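Local coordinates for protein anopheles gambiae adenosine kinase (Anopheles gambiae, PDB 3LOO) that catalyses the phosphorylation of adenosine to AMP, probably with ATP as phosphate donor, and is held here with the dinucleotide bis(adenosine)-5'-tetraphosphate, at residues A55-E60 and L150-A155; T99-G104 and G123-Y128; F229-V234 and P267-K272; D317-G322 and V335-G340. One frame throughout, in Å; residues are numbered along the deposited sequence.

Interaction 1 of 4, residues A55-E60 and L150-A155; sequences AILAEE and LCANLA. With B4P (bis(adenosine)-5'-tetraphosphate), chain D.
Ile56 and Cys151 meet on the face turned from the ligand in a parallel two-strand pairing, at the edge of the small five-stranded sheet that forms the lid of this ribokinase-like (pfkB) fold, and Ala58, just past strand 54-57, closes against the same sulfur. Strand 54-57 is the outermost strand, and its backbone is laced to strand 147-153 in the alternating parallel pattern. Ile56 N donates to Leu150 O, and Ala152 N returns a nearly straight bond to Ile56 O (170° at the hydrogen). Ala58 N then reaches Ala152 O at 2.7 Å. The donor Ala58 N stands 44° out of the plane of that last carbonyl, where the chain is leaving the strand.

The side chains follow this ladder. Ile56 holds CG1 between its backbone N and carbonyl carbon (chi1 67°), which lays CD1 alongside Cys151 SG at 3.8 Å. The thiol, anti to its own backbone N, reaches Ala58, with SG 3.7 Å from Ala58 CA. Ala58 CB turns inward and also rests on Asn153. Tyr66, on helix 64-73, packs on Ala58 and hydrogen-bonds to Cys151 O, which places that helix over this side.

Ala55, Leu57, Leu150 and Ala152 point to the other face, where Leu150 CB packs on Ala55 CB at 4.1 Å. Leu57, Leu150 and Ala152, joined by Leu154, belong to the pocket of the bound dinucleotide. Three aliphatic groups gather round the exocyclic amine of one adenine: Leu57 CD2, Leu154 CD2 and, nearest, Ala152 CB at 3.4 Å from B4P N6A.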
# COMPACT_ATOMS: atom_id res chain seq x y z
N ALA A 55 -2.61 4.55 -12.96
CA ALA A 55 -1.94 5.27 -11.88
C ALA A 55 -0.59 5.72 -12.36
O ALA A 55 0.17 4.91 -12.89
CB ALA A 55 -1.79 4.37 -10.65
N ILE A 56 -0.27 6.99 -12.14
CA ILE A 56 0.98 7.56 -12.60
C ILE A 56 1.56 8.44 -11.53
O ILE A 56 0.89 8.79 -10.55
CB ILE A 56 0.80 8.41 -13.92
CG1 ILE A 56 -0.04 9.69 -13.63
CG2 ILE A 56 0.21 7.54 -15.07
CD1 ILE A 56 -0.21 10.69 -14.80
N LEU A 57 2.85 8.76 -11.72
CA LEU A 57 3.55 9.80 -10.99
C LEU A 57 3.38 11.15 -11.72
O LEU A 57 3.43 11.19 -12.96
CB LEU A 57 5.04 9.42 -10.89
CG LEU A 57 5.29 8.16 -10.05
CD1 LEU A 57 6.79 7.80 -10.06
CD2 LEU A 57 4.75 8.34 -8.56
N ALA A 58 3.17 12.23 -10.96
CA ALA A 58 3.03 13.58 -11.54
C ALA A 58 4.29 14.08 -12.20
O ALA A 58 5.39 13.93 -11.67
CB ALA A 58 2.59 14.59 -10.49
N GLU A 59 4.12 14.70 -13.35
CA GLU A 59 5.19 15.50 -13.97
C GLU A 59 4.84 16.97 -13.94
O GLU A 59 3.74 17.36 -13.50
CB GLU A 59 5.39 15.07 -15.42
CG GLU A 59 5.90 13.66 -15.55
CD GLU A 59 5.90 13.24 -16.98
OE1 GLU A 59 6.49 13.96 -17.82
OE2 GLU A 59 5.29 12.20 -17.27
N GLU A 60 5.74 17.80 -14.45
CA GLU A 60 5.54 19.24 -14.39
C GLU A 60 4.17 19.62 -14.93
O GLU A 60 3.50 20.45 -14.33
CB GLU A 60 6.63 19.98 -15.14
CG GLU A 60 6.86 21.39 -14.56
CD GLU A 60 8.32 21.84 -14.76
OE1 GLU A 60 8.80 21.86 -15.93
OE2 GLU A 60 8.99 22.16 -13.74
N LEU A 150 -5.42 7.97 -11.30
CA LEU A 150 -4.68 8.48 -10.14
C LEU A 150 -3.43 9.15 -10.62
O LEU A 150 -2.78 8.65 -11.54
CB LEU A 150 -4.30 7.31 -9.22
CG LEU A 150 -5.21 6.81 -8.10
CD1 LEU A 150 -6.70 6.97 -8.35
CD2 LEU A 150 -4.87 5.33 -7.69
N CYS A 151 -3.08 10.27 -10.01
CA CYS A 151 -1.82 10.95 -10.36
C CYS A 151 -1.21 11.47 -9.08
O CYS A 151 -1.77 12.39 -8.46
CB CYS A 151 -2.04 12.07 -11.41
SG CYS A 151 -0.60 13.01 -11.82
N ALA A 152 -0.08 10.86 -8.71
CA ALA A 152 0.57 11.08 -7.42
C ALA A 152 1.71 12.08 -7.54
O ALA A 152 2.66 11.87 -8.30
CB ALA A 152 1.12 9.73 -6.82
N ASN A 153 1.56 13.18 -6.82
CA ASN A 153 2.52 14.24 -6.72
C ASN A 153 3.19 14.02 -5.38
O ASN A 153 2.64 14.44 -4.32
CB ASN A 153 1.80 15.60 -6.74
CG ASN A 153 2.74 16.77 -6.44
OD1 ASN A 153 3.94 16.73 -6.74
ND2 ASN A 153 2.20 17.81 -5.83
N LEU A 154 4.33 13.32 -5.42
CA LEU A 154 4.98 12.82 -4.19
C LEU A 154 5.54 13.93 -3.32
O LEU A 154 5.40 13.90 -2.09
CB LEU A 154 6.08 11.80 -4.51
CG LEU A 154 5.65 10.46 -5.11
CD1 LEU A 154 6.82 9.50 -5.19
CD2 LEU A 154 4.49 9.80 -4.26
N ALA A 155 6.20 14.90 -3.96
CA ALA A 155 6.68 16.13 -3.30
C ALA A 155 7.44 15.78 -2.00
O ALA A 155 8.48 15.13 -2.10
CB ALA A 155 5.50 17.11 -3.08
PA B4P D . -6.97 2.55 -5.38
O1A B4P D . -8.31 3.12 -4.96
O2A B4P D . -6.51 2.81 -6.81
O3A B4P D . -7.14 0.95 -5.32
PB B4P D . -6.20 0.05 -4.40
O1B B4P D . -6.47 0.28 -2.91
O2B B4P D . -4.76 0.00 -4.90
O3B B4P D . -7.14 -1.21 -4.93
PG B4P D . -6.67 -2.52 -5.76
O1G B4P D . -6.83 -2.34 -7.23
O2G B4P D . -5.26 -2.83 -5.30
O3G B4P D . -7.63 -3.68 -5.23
PD B4P D . -8.84 -4.47 -5.96
O1D B4P D . -9.58 -3.50 -6.80
O2D B4P D . -8.38 -5.78 -6.54
O5E B4P D . -5.82 2.96 -4.31
C5E B4P D . -5.93 4.31 -3.92
C4E B4P D . -4.80 4.82 -3.08
O4E B4P D . -3.53 4.71 -3.74
C3E B4P D . -5.00 6.29 -2.89
O3E B4P D . -5.47 6.43 -1.53
C2E B4P D . -3.61 6.91 -3.04
O2E B4P D . -3.20 7.77 -1.97
C1E B4P D . -2.68 5.68 -3.18
N9A B4P D . -1.58 5.99 -4.11
C8A B4P D . -1.66 6.26 -5.45
N7A B4P D . -0.39 6.50 -5.90
C5A B4P D . 0.48 6.43 -4.85
C6A B4P D . 1.87 6.58 -4.69
N6A B4P D . 2.70 6.91 -5.72
N1A B4P D . 2.40 6.44 -3.45
C2A B4P D . 1.63 6.11 -2.38
N3A B4P D . 0.30 5.95 -2.51
C4A B4P D . -0.29 6.10 -3.73
O5F B4P D . -9.74 -4.74 -4.67
C5F B4P D . -9.20 -5.24 -3.45
C4F B4P D . -10.36 -5.83 -2.66
O4F B4P D . -11.48 -4.92 -2.60
C3F B4P D . -10.95 -7.04 -3.37
O3F B4P D . -10.14 -8.18 -3.11
C2F B4P D . -12.34 -7.12 -2.77
O2F B4P D . -12.31 -7.78 -1.50
C1F B4P D . -12.72 -5.63 -2.62
N9B B4P D . -13.48 -5.24 -3.85
C8B B4P D . -12.98 -4.54 -4.90
N7B B4P D . -13.92 -4.36 -5.86
C5B B4P D . -15.06 -4.95 -5.44
C6B B4P D . -16.34 -5.12 -5.97
N6B B4P D . -16.62 -4.60 -7.19
N1B B4P D . -17.29 -5.79 -5.25
C2B B4P D . -17.01 -6.31 -4.03
N3B B4P D . -15.77 -6.19 -3.47
C4B B4P D . -14.77 -5.53 -4.12

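Interaction 2 of 4, residues T99-G104 and G123-Y128; sequences TAIFFG and GVNVQY
Phe102 carries its ring anti to the backbone N (chi1 179°), whereas Tyr128 swings its ring beside the N (chi1 -68°), and the two torsions bring the rings together edge to edge, slanted past each other. Phe102 CD2 lies 3.6 Å from Tyr128 CE1, each near the plane of the other ring, so this is a rim contact and not a stack. One face of the tyrosine ring is filled by Val126 CB of its own strand, while its OH is held by Gln84. Phe102 CB also touches Val124 CG1 at 3.8 Å.

The strands that carry these side chains belong to a beta-alpha-beta unit: strand 100-107, helix 110-122, strand 125-131. Gly123, the first residue past the helix, has positive phi in a Schellman motif, and strand 125-131 then runs parallel to strand 100-107 at the edge of the large central sheet. Asn125 N donates to Ala100 O (3.0 Å), Phe102 N to Asn125 O (2.9 Å) and Gln127 N to Phe102 O (2.8 Å). Gly104 N is buried by the contact and has no partner in the model.

The opposite face carries Ile101, Phe103, Asn125 and Gln127, against helix 168-176. Ile101 CG2 covers one face of the Phe103 ring toward its rim. The ring turns an edge to Gln127, with Phe103 CD1 3.5 Å from Gln127 O and Phe103 CE1 3.5 Å from Gln127 CB.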
# COMPACT_ATOMS: atom_id res chain seq x y z
N THR A 99 -0.08 0.00 18.00
CA THR A 99 0.29 -1.34 17.58
C THR A 99 1.08 -1.26 16.23
O THR A 99 1.99 -2.06 16.00
CB THR A 99 -0.91 -2.31 17.49
OG1 THR A 99 -1.62 -2.30 18.74
CG2 THR A 99 -0.46 -3.73 17.25
N ALA A 100 0.72 -0.29 15.37
CA ALA A 100 1.44 -0.06 14.10
C ALA A 100 2.15 1.29 14.09
O ALA A 100 1.61 2.30 14.59
CB ALA A 100 0.51 -0.21 12.89
N ILE A 101 3.38 1.29 13.57
CA ILE A 101 4.18 2.49 13.40
C ILE A 101 4.32 2.81 11.88
O ILE A 101 4.60 1.91 11.10
CB ILE A 101 5.59 2.27 13.97
CG1 ILE A 101 5.52 2.05 15.51
CG2 ILE A 101 6.46 3.49 13.68
CD1 ILE A 101 6.81 1.47 16.04
N PHE A 102 4.09 4.07 11.50
CA PHE A 102 4.26 4.50 10.11
C PHE A 102 5.47 5.43 9.93
O PHE A 102 5.60 6.43 10.64
CB PHE A 102 2.96 5.17 9.55
CG PHE A 102 3.11 5.66 8.09
CD1 PHE A 102 3.06 4.76 7.04
CD2 PHE A 102 3.33 6.97 7.81
CE1 PHE A 102 3.24 5.17 5.70
CE2 PHE A 102 3.52 7.42 6.46
CZ PHE A 102 3.46 6.50 5.41
N PHE A 103 6.35 5.10 8.97
CA PHE A 103 7.45 5.99 8.57
C PHE A 103 7.22 6.49 7.14
O PHE A 103 6.98 5.68 6.22
CB PHE A 103 8.82 5.30 8.59
CG PHE A 103 9.31 4.89 9.96
CD1 PHE A 103 9.55 5.84 10.96
CD2 PHE A 103 9.62 3.56 10.21
CE1 PHE A 103 10.05 5.47 12.20
CE2 PHE A 103 10.13 3.16 11.46
CZ PHE A 103 10.34 4.14 12.46
N GLY A 104 7.34 7.80 6.96
CA GLY A 104 7.35 8.43 5.63
C GLY A 104 7.58 9.91 5.86
O GLY A 104 7.65 10.35 7.02
N GLY A 123 -5.25 5.39 15.44
CA GLY A 123 -4.41 4.59 16.34
C GLY A 123 -2.98 4.36 15.84
O GLY A 123 -2.15 3.74 16.53
N VAL A 124 -2.65 4.86 14.65
CA VAL A 124 -1.27 4.76 14.18
C VAL A 124 -0.33 5.63 14.98
O VAL A 124 -0.64 6.81 15.29
CB VAL A 124 -1.18 5.12 12.65
CG1 VAL A 124 0.23 4.87 12.11
CG2 VAL A 124 -2.24 4.30 11.88
N ASN A 125 0.83 5.06 15.30
CA ASN A 125 1.94 5.84 15.77
C ASN A 125 2.66 6.37 14.52
O ASN A 125 3.46 5.66 13.90
CB ASN A 125 2.87 4.97 16.65
CG ASN A 125 4.09 5.73 17.13
OD1 ASN A 125 4.24 6.91 16.82
ND2 ASN A 125 4.97 5.07 17.90
N VAL A 126 2.40 7.63 14.17
CA VAL A 126 3.04 8.19 12.98
C VAL A 126 4.39 8.79 13.34
O VAL A 126 4.50 9.57 14.27
CB VAL A 126 2.19 9.27 12.24
CG1 VAL A 126 0.78 8.78 12.05
CG2 VAL A 126 2.22 10.54 12.98
N GLN A 127 5.40 8.39 12.60
CA GLN A 127 6.75 8.86 12.84
C GLN A 127 7.27 9.51 11.57
O GLN A 127 8.15 9.00 10.88
CB GLN A 127 7.60 7.70 13.34
CG GLN A 127 7.14 7.20 14.71
CD GLN A 127 7.48 8.16 15.85
OE1 GLN A 127 6.68 8.33 16.79
NE2 GLN A 127 8.66 8.77 15.79
N TYR A 128 6.62 10.63 11.23
CA TYR A 128 6.92 11.36 9.99
C TYR A 128 8.27 12.06 10.07
O TYR A 128 8.55 12.75 11.05
CB TYR A 128 5.87 12.45 9.70
CG TYR A 128 4.46 12.02 9.33
CD1 TYR A 128 4.16 10.80 8.69
CD2 TYR A 128 3.40 12.88 9.62
CE1 TYR A 128 2.81 10.47 8.36
CE2 TYR A 128 2.08 12.57 9.27
CZ TYR A 128 1.79 11.37 8.65
OH TYR A 128 0.44 11.11 8.36

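Interaction 3 of 4, residues F229-V234 and P267-K272; sequences FPYVDV and PKENGK
Lys268 and Asp233 form the tight end of this contact between a 3-10 turn with the loop after it (229-234) and the loop 267-272. The lysine chain is extended as far as CE and bends only at its last torsion (chi4 -48°), which turns NZ onto Asp233 OD2 in a 2.7 Å salt bridge, entering from above the carboxylate plane. The ammonium also donates to Asn270 O at 2.9 Å and to water 1, so NZ is tied to Asn270 of its own segment as well as to Asp233. That water accepts from Asn270 N as well and donates to Pro230 O, the carbonyl that also takes the backbone bond from Glu269 N (2.9 Å).

Toward solvent the packing is looser. Glu269 lies alongside Tyr231, with Glu269 CG 3.7 Å from Tyr231 CE1; the methylenes do the touching, and the carboxylate is tilted 46° from the ring. Pro267, also exposed, meets Pro230 chiefly through its carbonyl.

Asp233 OD1 accepts from Phe208 N of strand 207-211, tying the bridge to the central sheet. The Arg275 guanidinium hydrogen-bonds to Phe229 O, Val232 O and Pro267 O, bridging both segments. The contact thus joins the connection from helix 222-228 into strand 234-238 to that from helix 256-264 into strand 276-281, with Tyr231 packed on helix 187-203.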
# COMPACT_ATOMS: atom_id res chain seq x y z
N PHE A 229 13.08 -9.33 -3.84
CA PHE A 229 12.25 -10.51 -3.78
C PHE A 229 12.70 -11.67 -2.87
O PHE A 229 11.83 -12.28 -2.26
CB PHE A 229 11.90 -11.05 -5.16
CG PHE A 229 10.65 -10.45 -5.74
CD1 PHE A 229 9.74 -9.79 -4.92
CD2 PHE A 229 10.40 -10.51 -7.10
CE1 PHE A 229 8.58 -9.21 -5.47
CE2 PHE A 229 9.24 -9.95 -7.66
CZ PHE A 229 8.32 -9.30 -6.84
N PRO A 230 14.03 -11.98 -2.77
CA PRO A 230 14.44 -13.09 -1.87
C PRO A 230 14.01 -12.86 -0.42
O PRO A 230 13.85 -13.80 0.34
CB PRO A 230 15.99 -13.04 -1.97
CG PRO A 230 16.23 -12.55 -3.46
CD PRO A 230 15.19 -11.42 -3.52
N TYR A 231 13.82 -11.60 -0.05
CA TYR A 231 13.51 -11.23 1.32
C TYR A 231 12.04 -10.97 1.50
O TYR A 231 11.61 -10.54 2.58
CB TYR A 231 14.29 -9.99 1.69
CG TYR A 231 15.74 -10.07 1.31
CD1 TYR A 231 16.65 -10.79 2.10
CD2 TYR A 231 16.20 -9.48 0.14
CE1 TYR A 231 18.00 -10.88 1.74
CE2 TYR A 231 17.54 -9.59 -0.25
CZ TYR A 231 18.43 -10.28 0.55
OH TYR A 231 19.76 -10.33 0.19
N VAL A 232 11.25 -11.20 0.47
CA VAL A 232 9.79 -10.99 0.58
C VAL A 232 9.08 -12.24 1.04
O VAL A 232 9.12 -13.25 0.34
CB VAL A 232 9.21 -10.44 -0.73
CG1 VAL A 232 7.70 -10.42 -0.69
CG2 VAL A 232 9.77 -9.00 -0.96
N ASP A 233 8.42 -12.17 2.22
CA ASP A 233 7.64 -13.30 2.74
C ASP A 233 6.22 -13.33 2.19
O ASP A 233 5.65 -14.40 2.03
CB ASP A 233 7.58 -13.28 4.29
CG ASP A 233 8.94 -13.46 4.90
OD1 ASP A 233 9.52 -12.46 5.36
OD2 ASP A 233 9.45 -14.59 4.83
N VAL A 234 5.64 -12.15 2.01
CA VAL A 234 4.27 -12.00 1.46
C VAL A 234 4.29 -10.87 0.41
O VAL A 234 4.74 -9.75 0.68
CB VAL A 234 3.18 -11.68 2.55
CG1 VAL A 234 1.78 -11.73 1.94
CG2 VAL A 234 3.22 -12.65 3.80
N PRO A 267 13.79 -17.91 -5.57
CA PRO A 267 14.72 -18.11 -4.46
C PRO A 267 14.38 -17.20 -3.28
O PRO A 267 14.00 -16.06 -3.47
CB PRO A 267 16.07 -17.69 -5.07
CG PRO A 267 15.92 -18.06 -6.54
CD PRO A 267 14.48 -17.79 -6.87
N LYS A 268 14.54 -17.72 -2.07
CA LYS A 268 14.09 -17.04 -0.88
C LYS A 268 15.20 -17.17 0.14
O LYS A 268 15.70 -18.26 0.38
CB LYS A 268 12.82 -17.70 -0.36
CG LYS A 268 12.21 -16.98 0.85
CD LYS A 268 10.78 -17.38 1.06
CE LYS A 268 10.07 -16.42 2.02
NZ LYS A 268 10.88 -16.20 3.21
N GLU A 269 15.60 -16.04 0.70
CA GLU A 269 16.63 -15.97 1.73
C GLU A 269 16.29 -16.74 3.03
O GLU A 269 17.04 -17.62 3.45
CB GLU A 269 16.95 -14.51 2.03
CG GLU A 269 17.99 -14.28 3.11
CD GLU A 269 19.38 -14.77 2.71
OE1 GLU A 269 19.59 -15.15 1.54
OE2 GLU A 269 20.29 -14.74 3.58
N ASN A 270 15.17 -16.41 3.66
CA ASN A 270 14.73 -17.13 4.85
C ASN A 270 13.88 -18.28 4.39
O ASN A 270 12.66 -18.17 4.26
CB ASN A 270 13.97 -16.22 5.85
CG ASN A 270 13.51 -16.98 7.11
OD1 ASN A 270 14.03 -18.04 7.43
ND2 ASN A 270 12.51 -16.43 7.82
N GLY A 271 14.58 -19.37 4.08
CA GLY A 271 13.97 -20.62 3.63
C GLY A 271 12.95 -21.22 4.59
O GLY A 271 12.08 -21.95 4.15
N LYS A 272 13.06 -20.93 5.88
CA LYS A 272 12.12 -21.46 6.91
C LYS A 272 10.66 -20.96 6.84
O LYS A 272 9.77 -21.51 7.50
CB LYS A 272 12.63 -21.15 8.31
CG LYS A 272 13.58 -22.19 8.88
CD LYS A 272 13.86 -21.90 10.36
CE LYS A 272 14.87 -20.78 10.52
NZ LYS A 272 16.14 -21.14 9.80
O HOH W 1 13.17 -14.54 2.95
O HOH W 2 11.00 -14.17 7.20

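Interaction 4 of 4, residues D317-G322 and V335-G340; sequences DAFVGG and VCIKCG. With B4P (bis(adenosine)-5'-tetraphosphate), chain D.
Phe319 and Gly340 sit where helix 315-328, which begins within the Asp-Thr-Asn-Gly-Ala-Gly-Asp signature of the pfkB family, crosses helix 333-350. The axes of the two segments run at 140° to each other and approach to 7.4 Å, a close packing achieved because glycines occupy the crossing on both helices. Gly322 brings its backbone against that of Gly340, and Phe319 CA makes a nearly straight CA-H...O contact with Gly340 O (3.4 Å, 167° at the hydrogen).

The Phe319 side chain leaves anti to its backbone N (chi1 173°), which brings the ring to the Ile337-Gly340 turn of the partner helix. Its CD1 is 3.3 Å from Gly340 C and its CE1 3.6 Å from Ile337 O, so the ring meets the peptide backbone obliquely. At the far end, CZ meets the CG2 branch of Ile337 at 4.0 Å, the two side chains slanting past each other. Val286 and Ile278, from strands 284-290 and 276-281, also pack on both of them. Cys339 CB rests 3.6 Å from Gly322 O.

Near the start of helix 315-328, Asp317 N donates to a phosphate oxygen of the dinucleotide, B4P O1B, at 3.1 Å.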
# COMPACT_ATOMS: atom_id res chain seq x y z
N ASP A 317 -5.94 -1.35 -0.38
CA ASP A 317 -5.20 -0.97 0.83
C ASP A 317 -5.87 -1.48 2.10
O ASP A 317 -5.18 -1.94 3.01
CB ASP A 317 -4.94 0.55 0.90
CG ASP A 317 -4.21 1.10 -0.37
OD1 ASP A 317 -3.47 0.35 -1.05
OD2 ASP A 317 -4.38 2.31 -0.67
N ALA A 318 -7.21 -1.40 2.11
CA ALA A 318 -8.05 -1.89 3.18
C ALA A 318 -8.03 -3.39 3.28
O ALA A 318 -8.12 -3.94 4.41
CB ALA A 318 -9.55 -1.42 2.92
N PHE A 319 -7.96 -4.06 2.13
CA PHE A 319 -7.78 -5.50 2.11
C PHE A 319 -6.51 -5.85 2.88
O PHE A 319 -6.54 -6.72 3.75
CB PHE A 319 -7.68 -6.06 0.70
CG PHE A 319 -7.33 -7.52 0.68
CD1 PHE A 319 -8.33 -8.50 0.80
CD2 PHE A 319 -6.00 -7.92 0.62
CE1 PHE A 319 -8.01 -9.85 0.85
CE2 PHE A 319 -5.66 -9.28 0.67
CZ PHE A 319 -6.65 -10.25 0.79
N VAL A 320 -5.42 -5.18 2.57
CA VAL A 320 -4.15 -5.44 3.30
C VAL A 320 -4.24 -5.08 4.79
O VAL A 320 -3.77 -5.85 5.63
CB VAL A 320 -2.93 -4.75 2.64
CG1 VAL A 320 -1.64 -4.92 3.54
CG2 VAL A 320 -2.64 -5.38 1.26
N GLY A 321 -4.83 -3.94 5.13
CA GLY A 321 -5.05 -3.62 6.56
C GLY A 321 -5.79 -4.73 7.32
O GLY A 321 -5.40 -5.05 8.42
N GLY A 322 -6.85 -5.29 6.74
CA GLY A 322 -7.63 -6.37 7.36
C GLY A 322 -6.76 -7.60 7.56
O GLY A 322 -6.77 -8.23 8.63
N VAL A 335 -8.02 -16.87 7.65
CA VAL A 335 -8.67 -15.85 8.46
C VAL A 335 -8.11 -14.45 8.10
O VAL A 335 -8.84 -13.48 8.10
CB VAL A 335 -8.50 -16.15 9.99
CG1 VAL A 335 -9.00 -14.96 10.87
CG2 VAL A 335 -9.25 -17.47 10.35
N CYS A 336 -6.82 -14.35 7.85
CA CYS A 336 -6.23 -13.05 7.46
C CYS A 336 -6.89 -12.54 6.20
O CYS A 336 -7.25 -11.38 6.12
CB CYS A 336 -4.73 -13.16 7.28
SG CYS A 336 -3.92 -13.56 8.85
N ILE A 337 -7.08 -13.44 5.23
CA ILE A 337 -7.66 -13.04 3.94
C ILE A 337 -9.15 -12.69 4.05
O ILE A 337 -9.61 -11.72 3.43
CB ILE A 337 -7.39 -14.10 2.85
CG1 ILE A 337 -5.88 -14.13 2.54
CG2 ILE A 337 -8.31 -13.86 1.55
CD1 ILE A 337 -5.40 -15.32 1.71
N LYS A 338 -9.89 -13.49 4.82
CA LYS A 338 -11.33 -13.21 5.03
C LYS A 338 -11.51 -11.85 5.73
O LYS A 338 -12.38 -11.07 5.36
CB LYS A 338 -12.02 -14.33 5.82
CG LYS A 338 -12.16 -15.64 5.06
CD LYS A 338 -12.45 -16.82 6.00
CE LYS A 338 -13.03 -18.00 5.23
NZ LYS A 338 -12.92 -19.28 6.02
N CYS A 339 -10.67 -11.55 6.72
CA CYS A 339 -10.73 -10.20 7.31
C CYS A 339 -10.42 -9.10 6.29
O CYS A 339 -11.04 -8.04 6.31
CB CYS A 339 -9.82 -10.09 8.53
SG CYS A 339 -10.01 -8.51 9.42
N GLY A 340 -9.45 -9.35 5.41
CA GLY A 340 -9.11 -8.43 4.31
C GLY A 340 -10.31 -8.16 3.42
O GLY A 340 -10.62 -7.01 3.10
PA B4P D . -6.97 2.55 -5.38
O1A B4P D . -8.31 3.12 -4.96
O2A B4P D . -6.51 2.81 -6.81
O3A B4P D . -7.14 0.95 -5.32
PB B4P D . -6.20 0.05 -4.40
O1B B4P D . -6.47 0.28 -2.91
O2B B4P D . -4.76 0.00 -4.90
O3B B4P D . -7.14 -1.21 -4.93
PG B4P D . -6.67 -2.52 -5.76
O1G B4P D . -6.83 -2.34 -7.23
O2G B4P D . -5.26 -2.83 -5.30
O3G B4P D . -7.63 -3.68 -5.23
PD B4P D . -8.84 -4.47 -5.96
O1D B4P D . -9.58 -3.50 -6.80
O2D B4P D . -8.38 -5.78 -6.54
O5E B4P D . -5.82 2.96 -4.31
C5E B4P D . -5.93 4.31 -3.92
C4E B4P D . -4.80 4.82 -3.08
O4E B4P D . -3.53 4.71 -3.74
C3E B4P D . -5.00 6.29 -2.89
O3E B4P D . -5.47 6.43 -1.53
C2E B4P D . -3.61 6.91 -3.04
O2E B4P D . -3.20 7.77 -1.97
C1E B4P D . -2.68 5.68 -3.18
N9A B4P D . -1.58 5.99 -4.11
C8A B4P D . -1.66 6.26 -5.45
N7A B4P D . -0.39 6.50 -5.90
C5A B4P D . 0.48 6.43 -4.85
C6A B4P D . 1.87 6.58 -4.69
N6A B4P D . 2.70 6.91 -5.72
N1A B4P D . 2.40 6.44 -3.45
C2A B4P D . 1.63 6.11 -2.38
N3A B4P D . 0.30 5.95 -2.51
C4A B4P D . -0.29 6.10 -3.73
O5F B4P D . -9.74 -4.74 -4.67
C5F B4P D . -9.20 -5.24 -3.45
C4F B4P D . -10.36 -5.83 -2.66
O4F B4P D . -11.48 -4.92 -2.60
C3F B4P D . -10.95 -7.04 -3.37
O3F B4P D . -10.14 -8.18 -3.11
C2F B4P D . -12.34 -7.12 -2.77
O2F B4P D . -12.31 -7.78 -1.50
C1F B4P D . -12.72 -5.63 -2.62
N9B B4P D . -13.48 -5.24 -3.85
C8B B4P D . -12.98 -4.54 -4.90
N7B B4P D . -13.92 -4.36 -5.86
C5B B4P D . -15.06 -4.95 -5.44
C6B B4P D . -16.34 -5.12 -5.97
N6B B4P D . -16.62 -4.60 -7.19
N1B B4P D . -17.29 -5.79 -5.25
C2B B4P D . -17.01 -6.31 -4.03
N3B B4P D . -15.77 -6.19 -3.47
C4B B4P D . -14.77 -5.53 -4.12

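In the fold
From the N terminus, the first loop opens at 55-60 and closes at 150-155, pairing two strands of the small lid sheet. Interaction 2 is nested inside that loop, yet its beta-alpha-beta unit belongs to the edge of the large sheet, so the chain leaves the lid and returns to it between the segments of interaction 1. Interactions 3 and 4 follow in series: 229-234 and 267-272 meet just ahead of the neighbouring strands 234-238 and 276-281 of the large sheet, and the two C-terminal helices then close a short hairpin. Interactions 1 and 4 lie on opposite sides of the chain's centre, their centres about 27 Å apart, and both touch the bound dinucleotide that spans the cleft between lid and core.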